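Long-range contact in INSIG protein homolog (Mycobacterium vanbaalenii PYR-1, PDB 4XU6), which binds diacylglycerol in the membrane as a homotrimeric bacterial relative of the sterol-sensing Insig proteins: residues 27-39 and 143-155. Residues are numbered along the deposited sequence; the frame is centred on the assembly and turned at random.
Sequences VVTGTTVYHTDAV and VQLGVFAYHPDSD. With BOG (octyl beta-D-glucopyranoside), chain C; TDA (N-tridecanoic acid), chain E.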
loop_
_atom_site.group_PDB
_atom_site.type_symbol
_atom_site.label_atom_id
_atom_site.label_comp_id
_atom_site.label_asym_id
_atom_site.label_seq_id
_atom_site.Cartn_x
_atom_site.Cartn_y
_atom_site.Cartn_z
ATOM N N VAL A 27 10.348 -15.740 10.447
ATOM C CA VAL A 27 11.519 -16.474 10.940
ATOM C C VAL A 27 12.822 -15.944 10.336
ATOM O O VAL A 27 13.783 -15.665 11.069
ATOM C CB VAL A 27 11.382 -17.994 10.717
ATOM C CG1 VAL A 27 12.716 -18.717 10.990
ATOM C CG2 VAL A 27 10.275 -18.562 11.613
ATOM N N VAL A 28 12.845 -15.773 9.016
ATOM C CA VAL A 28 14.071 -15.375 8.324
ATOM C C VAL A 28 14.490 -13.939 8.648
ATOM O O VAL A 28 15.665 -13.595 8.563
ATOM C CB VAL A 28 13.977 -15.591 6.783
ATOM C CG1 VAL A 28 13.081 -14.523 6.130
ATOM C CG2 VAL A 28 15.365 -15.575 6.162
ATOM N N THR A 29 13.541 -13.097 9.047
ATOM C CA THR A 29 13.885 -11.730 9.422
ATOM C C THR A 29 14.153 -11.618 10.916
ATOM O O THR A 29 14.565 -10.563 11.393
ATOM C CB THR A 29 12.753 -10.729 9.095
ATOM O OG1 THR A 29 11.552 -11.159 9.740
ATOM C CG2 THR A 29 12.524 -10.627 7.600
ATOM N N GLY A 30 13.893 -12.690 11.662
ATOM C CA GLY A 30 14.092 -12.656 13.104
ATOM C C GLY A 30 12.946 -12.025 13.884
ATOM O O GLY A 30 13.098 -11.672 15.060
ATOM N N THR A 31 11.796 -11.872 13.236
ATOM C CA THR A 31 10.610 -11.357 13.923
ATOM C C THR A 31 10.203 -12.348 15.011
ATOM O O THR A 31 9.815 -11.955 16.112
ATOM C CB THR A 31 9.422 -11.166 12.946
ATOM O OG1 THR A 31 9.800 -10.269 11.891
ATOM C CG2 THR A 31 8.183 -10.611 13.675
ATOM N N THR A 32 10.276 -13.636 14.679
ATOM C CA THR A 32 9.987 -14.697 15.638
ATOM C C THR A 32 11.096 -15.732 15.577
ATOM O O THR A 32 11.868 -15.774 14.606
ATOM C CB THR A 32 8.653 -15.421 15.338
ATOM O OG1 THR A 32 8.682 -15.972 14.007
ATOM C CG2 THR A 32 7.457 -14.469 15.476
ATOM N N VAL A 33 11.170 -16.562 16.619
ATOM C CA VAL A 33 12.122 -17.675 16.681
ATOM C C VAL A 33 11.399 -18.853 17.307
ATOM O O VAL A 33 10.785 -18.695 18.358
ATOM C CB VAL A 33 13.314 -17.354 17.618
ATOM C CG1 VAL A 33 14.276 -18.551 17.698
ATOM C CG2 VAL A 33 14.050 -16.107 17.174
ATOM N N TYR A 34 11.466 -20.033 16.691
ATOM C CA TYR A 34 10.855 -21.216 17.295
ATOM C C TYR A 34 11.793 -21.924 18.283
ATOM O O TYR A 34 13.014 -21.921 18.110
ATOM C CB TYR A 34 10.392 -22.207 16.230
ATOM C CG TYR A 34 9.113 -21.796 15.531
ATOM C CD1 TYR A 34 7.880 -21.985 16.141
ATOM C CD2 TYR A 34 9.138 -21.235 14.256
ATOM C CE1 TYR A 34 6.707 -21.616 15.516
ATOM C CE2 TYR A 34 7.959 -20.859 13.613
ATOM C CZ TYR A 34 6.746 -21.058 14.254
ATOM O OH TYR A 34 5.561 -20.704 13.644
ATOM N N HIS A 35 11.207 -22.512 19.319
ATOM C CA HIS A 35 11.962 -23.287 20.304
ATOM C C HIS A 35 11.282 -24.633 20.518
ATOM O O HIS A 35 10.991 -25.006 21.656
ATOM C CB HIS A 35 12.019 -22.548 21.646
ATOM C CG HIS A 35 12.628 -21.182 21.563
ATOM N ND1 HIS A 35 13.955 -20.975 21.257
ATOM C CD2 HIS A 35 12.089 -19.956 21.756
ATOM C CE1 HIS A 35 14.206 -19.677 21.256
ATOM N NE2 HIS A 35 13.091 -19.037 21.555
ATOM N N THR A 36 11.003 -25.348 19.432
ATOM C CA THR A 36 10.323 -26.636 19.525
ATOM C C THR A 36 10.913 -27.701 18.579
ATOM O O THR A 36 10.263 -28.160 17.638
ATOM C CB THR A 36 8.799 -26.486 19.323
ATOM O OG1 THR A 36 8.195 -27.780 19.315
ATOM C CG2 THR A 36 8.478 -25.740 18.008
ATOM N N ASP A 37 12.133 -28.128 18.879
ATOM C CA ASP A 37 12.915 -28.964 17.968
ATOM C C ASP A 37 12.354 -30.380 17.768
ATOM O O ASP A 37 12.687 -31.061 16.794
ATOM C CB ASP A 37 14.365 -29.050 18.461
ATOM C CG ASP A 37 15.070 -27.703 18.469
ATOM O OD1 ASP A 37 14.543 -26.735 17.878
ATOM O OD2 ASP A 37 16.165 -27.614 19.060
ATOM N N ALA A 38 11.495 -30.814 18.685
ATOM C CA ALA A 38 10.993 -32.189 18.678
ATOM C C ALA A 38 9.929 -32.518 17.626
ATOM O O ALA A 38 9.652 -33.688 17.369
ATOM N N VAL A 39 9.327 -31.501 17.015
ATOM C CA VAL A 39 8.305 -31.748 16.002
ATOM C C VAL A 39 8.857 -31.568 14.594
ATOM O O VAL A 39 9.825 -30.828 14.401
ATOM C CB VAL A 39 7.065 -30.838 16.196
ATOM C CG1 VAL A 39 6.355 -31.189 17.497
ATOM C CG2 VAL A 39 7.467 -29.376 16.177
ATOM N N VAL A 143 3.585 -18.721 23.516
ATOM C CA VAL A 143 4.799 -18.046 23.945
ATOM C C VAL A 143 5.090 -18.276 25.436
ATOM O O VAL A 143 6.237 -18.522 25.817
ATOM C CB VAL A 143 4.748 -16.534 23.620
ATOM C CG1 VAL A 143 5.845 -15.785 24.349
ATOM C CG2 VAL A 143 4.858 -16.316 22.104
ATOM N N GLN A 144 4.062 -18.212 26.277
ATOM C CA GLN A 144 4.267 -18.480 27.705
ATOM C C GLN A 144 4.706 -19.934 27.927
ATOM O O GLN A 144 5.432 -20.235 28.878
ATOM C CB GLN A 144 3.013 -18.150 28.530
ATOM C CG GLN A 144 3.207 -18.310 30.047
ATOM C CD GLN A 144 4.360 -17.471 30.603
ATOM O OE1 GLN A 144 4.633 -16.367 30.125
ATOM N NE2 GLN A 144 5.040 -18.000 31.620
ATOM N N LEU A 145 4.284 -20.826 27.033
ATOM C CA LEU A 145 4.694 -22.230 27.090
ATOM C C LEU A 145 6.107 -22.463 26.547
ATOM O O LEU A 145 6.630 -23.573 26.640
ATOM C CB LEU A 145 3.701 -23.121 26.343
ATOM C CG LEU A 145 2.332 -23.345 26.990
ATOM C CD1 LEU A 145 1.390 -24.048 26.020
ATOM C CD2 LEU A 145 2.468 -24.145 28.278
ATOM N N GLY A 146 6.712 -21.428 25.970
ATOM C CA GLY A 146 8.078 -21.516 25.481
ATOM C C GLY A 146 8.206 -22.137 24.096
ATOM O O GLY A 146 9.299 -22.509 23.665
ATOM N N VAL A 147 7.086 -22.231 23.389
ATOM C CA VAL A 147 7.054 -22.862 22.069
ATOM C C VAL A 147 7.796 -22.023 21.018
ATOM O O VAL A 147 8.527 -22.558 20.172
ATOM C CB VAL A 147 5.597 -23.126 21.620
ATOM C CG1 VAL A 147 5.549 -23.617 20.184
ATOM C CG2 VAL A 147 4.930 -24.134 22.543
ATOM N N PHE A 148 7.593 -20.709 21.075
ATOM C CA PHE A 148 8.348 -19.772 20.255
ATOM C C PHE A 148 8.396 -18.435 20.973
ATOM O O PHE A 148 7.776 -18.276 22.023
ATOM C CB PHE A 148 7.754 -19.648 18.835
ATOM C CG PHE A 148 6.423 -18.912 18.763
ATOM C CD1 PHE A 148 5.246 -19.541 19.139
ATOM C CD2 PHE A 148 6.357 -17.613 18.262
ATOM C CE1 PHE A 148 4.016 -18.879 19.052
ATOM C CE2 PHE A 148 5.135 -16.939 18.171
ATOM C CZ PHE A 148 3.965 -17.573 18.570
ATOM N N ALA A 149 9.142 -17.478 20.437
ATOM C CA ALA A 149 9.169 -16.150 21.032
ATOM C C ALA A 149 9.221 -15.084 19.949
ATOM O O ALA A 149 9.674 -15.352 18.835
ATOM C CB ALA A 149 10.361 -16.008 21.975
ATOM N N TYR A 150 8.775 -13.878 20.284
ATOM C CA TYR A 150 8.945 -12.735 19.394
ATOM C C TYR A 150 10.265 -12.033 19.680
ATOM O O TYR A 150 10.827 -12.161 20.769
ATOM C CB TYR A 150 7.765 -11.754 19.521
ATOM C CG TYR A 150 6.582 -12.155 18.671
ATOM C CD1 TYR A 150 5.683 -13.123 19.109
ATOM C CD2 TYR A 150 6.372 -11.578 17.418
ATOM C CE1 TYR A 150 4.610 -13.511 18.318
ATOM C CE2 TYR A 150 5.304 -11.954 16.626
ATOM C CZ TYR A 150 4.424 -12.919 17.079
ATOM O OH TYR A 150 3.361 -13.309 16.292
ATOM N N HIS A 151 10.775 -11.324 18.680
ATOM C CA HIS A 151 11.920 -10.444 18.863
ATOM C C HIS A 151 11.589 -9.479 20.001
ATOM O O HIS A 151 10.439 -9.073 20.146
ATOM C CB HIS A 151 12.179 -9.669 17.572
ATOM C CG HIS A 151 13.477 -8.927 17.560
ATOM N ND1 HIS A 151 13.609 -7.651 18.062
ATOM C CD2 HIS A 151 14.702 -9.282 17.104
ATOM C CE1 HIS A 151 14.861 -7.250 17.917
ATOM N NE2 HIS A 151 15.543 -8.222 17.342
ATOM N N PRO A 152 12.590 -9.137 20.835
ATOM C CA PRO A 152 12.331 -8.306 22.020
ATOM C C PRO A 152 11.777 -6.922 21.680
ATOM O O PRO A 152 11.150 -6.297 22.531
ATOM C CB PRO A 152 13.713 -8.182 22.673
ATOM C CG PRO A 152 14.448 -9.397 22.225
ATOM C CD PRO A 152 13.967 -9.667 20.821
ATOM N N ASP A 153 11.995 -6.448 20.461
ATOM C CA ASP A 153 11.423 -5.164 20.063
ATOM C C ASP A 153 10.045 -5.302 19.400
ATOM O O ASP A 153 9.487 -4.321 18.901
ATOM C CB ASP A 153 12.407 -4.368 19.198
ATOM C CG ASP A 153 13.593 -3.848 20.001
ATOM O OD1 ASP A 153 13.429 -3.637 21.224
ATOM O OD2 ASP A 153 14.682 -3.655 19.415
ATOM N N SER A 154 9.481 -6.509 19.434
ATOM C CA SER A 154 8.141 -6.743 18.898
ATOM C C SER A 154 7.318 -7.645 19.809
ATOM O O SER A 154 6.598 -8.515 19.322
ATOM C CB SER A 154 8.221 -7.400 17.515
ATOM O OG SER A 154 9.387 -6.992 16.823
ATOM N N ASP A 155 7.417 -7.459 21.125
ATOM C CA ASP A 155 6.716 -8.362 22.041
ATOM C C ASP A 155 5.834 -7.658 23.073
ATOM O O ASP A 155 5.528 -8.230 24.123
ATOM C CB ASP A 155 7.717 -9.289 22.745
ATOM C CG ASP A 155 8.708 -8.534 23.619
ATOM O OD1 ASP A 155 8.668 -7.286 23.652
ATOM O OD2 ASP A 155 9.542 -9.200 24.263
HETATM C C1 BOG C . 3.148 -30.893 19.980
HETATM O O1 BOG C . 2.518 -31.549 18.882
HETATM C C2 BOG C . 4.199 -31.809 20.599
HETATM O O2 BOG C . 3.587 -33.033 21.019
HETATM C C3 BOG C . 4.832 -31.094 21.781
HETATM O O3 BOG C . 5.803 -31.932 22.412
HETATM C C4 BOG C . 5.487 -29.822 21.268
HETATM O O4 BOG C . 6.067 -29.103 22.362
HETATM C C5 BOG C . 4.441 -28.946 20.582
HETATM O O5 BOG C . 3.735 -29.657 19.553
HETATM C C6 BOG C . 5.084 -27.690 19.995
HETATM O O6 BOG C . 5.716 -27.999 18.750
HETATM C "C1'" BOG C . 1.202 -31.056 18.664
HETATM C "C2'" BOG C . 0.647 -31.722 17.413
HETATM C "C3'" BOG C . -0.870 -31.608 17.389
HETATM C "C4'" BOG C . -1.435 -32.074 16.052
HETATM C "C5'" BOG C . -2.547 -31.133 15.609
HETATM C "C6'" BOG C . -2.035 -29.698 15.657
HETATM C "C7'" BOG C . -3.141 -28.660 15.509
HETATM C "C8'" BOG C . -4.233 -29.143 14.580
HETATM O O21 TDA E . 2.541 -13.957 13.433
HETATM O O22 TDA E . 2.774 -16.076 14.365
HETATM C C21 TDA E . 2.113 -15.340 13.632
HETATM C C22 TDA E . 0.922 -15.886 12.900
HETATM C C23 TDA E . 0.061 -14.765 12.311
HETATM C C24 TDA E . -1.054 -15.328 11.429
HETATM C C25 TDA E . -1.984 -14.219 10.932
HETATM C C26 TDA E . -3.091 -14.755 10.028
HETATM C C27 TDA E . -2.463 -15.220 8.723
HETATM C C28 TDA E . -3.493 -15.739 7.745
HETATM C C29 TDA E . -2.785 -16.331 6.537
HETATM C C30 TDA E . -3.839 -16.793 5.548
HETATM C C31 TDA E . -4.579 -15.590 4.981
HETATM C C32 TDA E . -5.509 -16.009 3.850
HETATM C C33 TDA E . -6.635 -15.000 3.667
#
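T32 and Y150 face each other as a non-hydrogen-bonded pair of two short antiparallel strands, 32-34 and 148-150, and their side chains run side by side. The T32 methyl CG2 sits over one face of the Y150 ring, 3.6 Å from its centroid and 17° off the normal, a CH-pi contact. With T32 OG1 between the backbone N and the carbonyl carbon (chi1 58°), CG2 stands beside the N, where it meets the ring. Y150 OH lies 3.0 Å from O21 of the bound tridecanoic acid and is hydrogen-bonded to E139. On the same face Y34 and F148 pair obliquely, ring planes at 45°, with Y34 CD1 3.6 Å from F148 CB; Y34 OH bonds to D23 on helix 5-29. This is the packed side, turned to the lipid pocket.

The other face, with V33 and A149, is sparser and more solvent-exposed. H35, in the loop after its strand, sets CB 3.4 Å from G146 O, while its ring atom NE2 stays 4.1 Å from A149 CB. Backbone bonds join the strands: V33 N to A149 O and A149 N to V33 O, both 2.9 Å. Beyond them H35 N bonds V147 O and H151 N bonds T31 O, both at 2.8 Å. At the far end T36 OG1 and O6 of an octyl glucoside share a hydrogen bond, 2.6 Å apart.

Both strands follow membrane helices that end in Schellman motifs at G30 and G146. The result is a two-stranded antiparallel sheet joining the ends of helices 5-29 and 122-144 beside the lipid's carboxyl group, at the site where H26 and Y150 bind diacylglycerol.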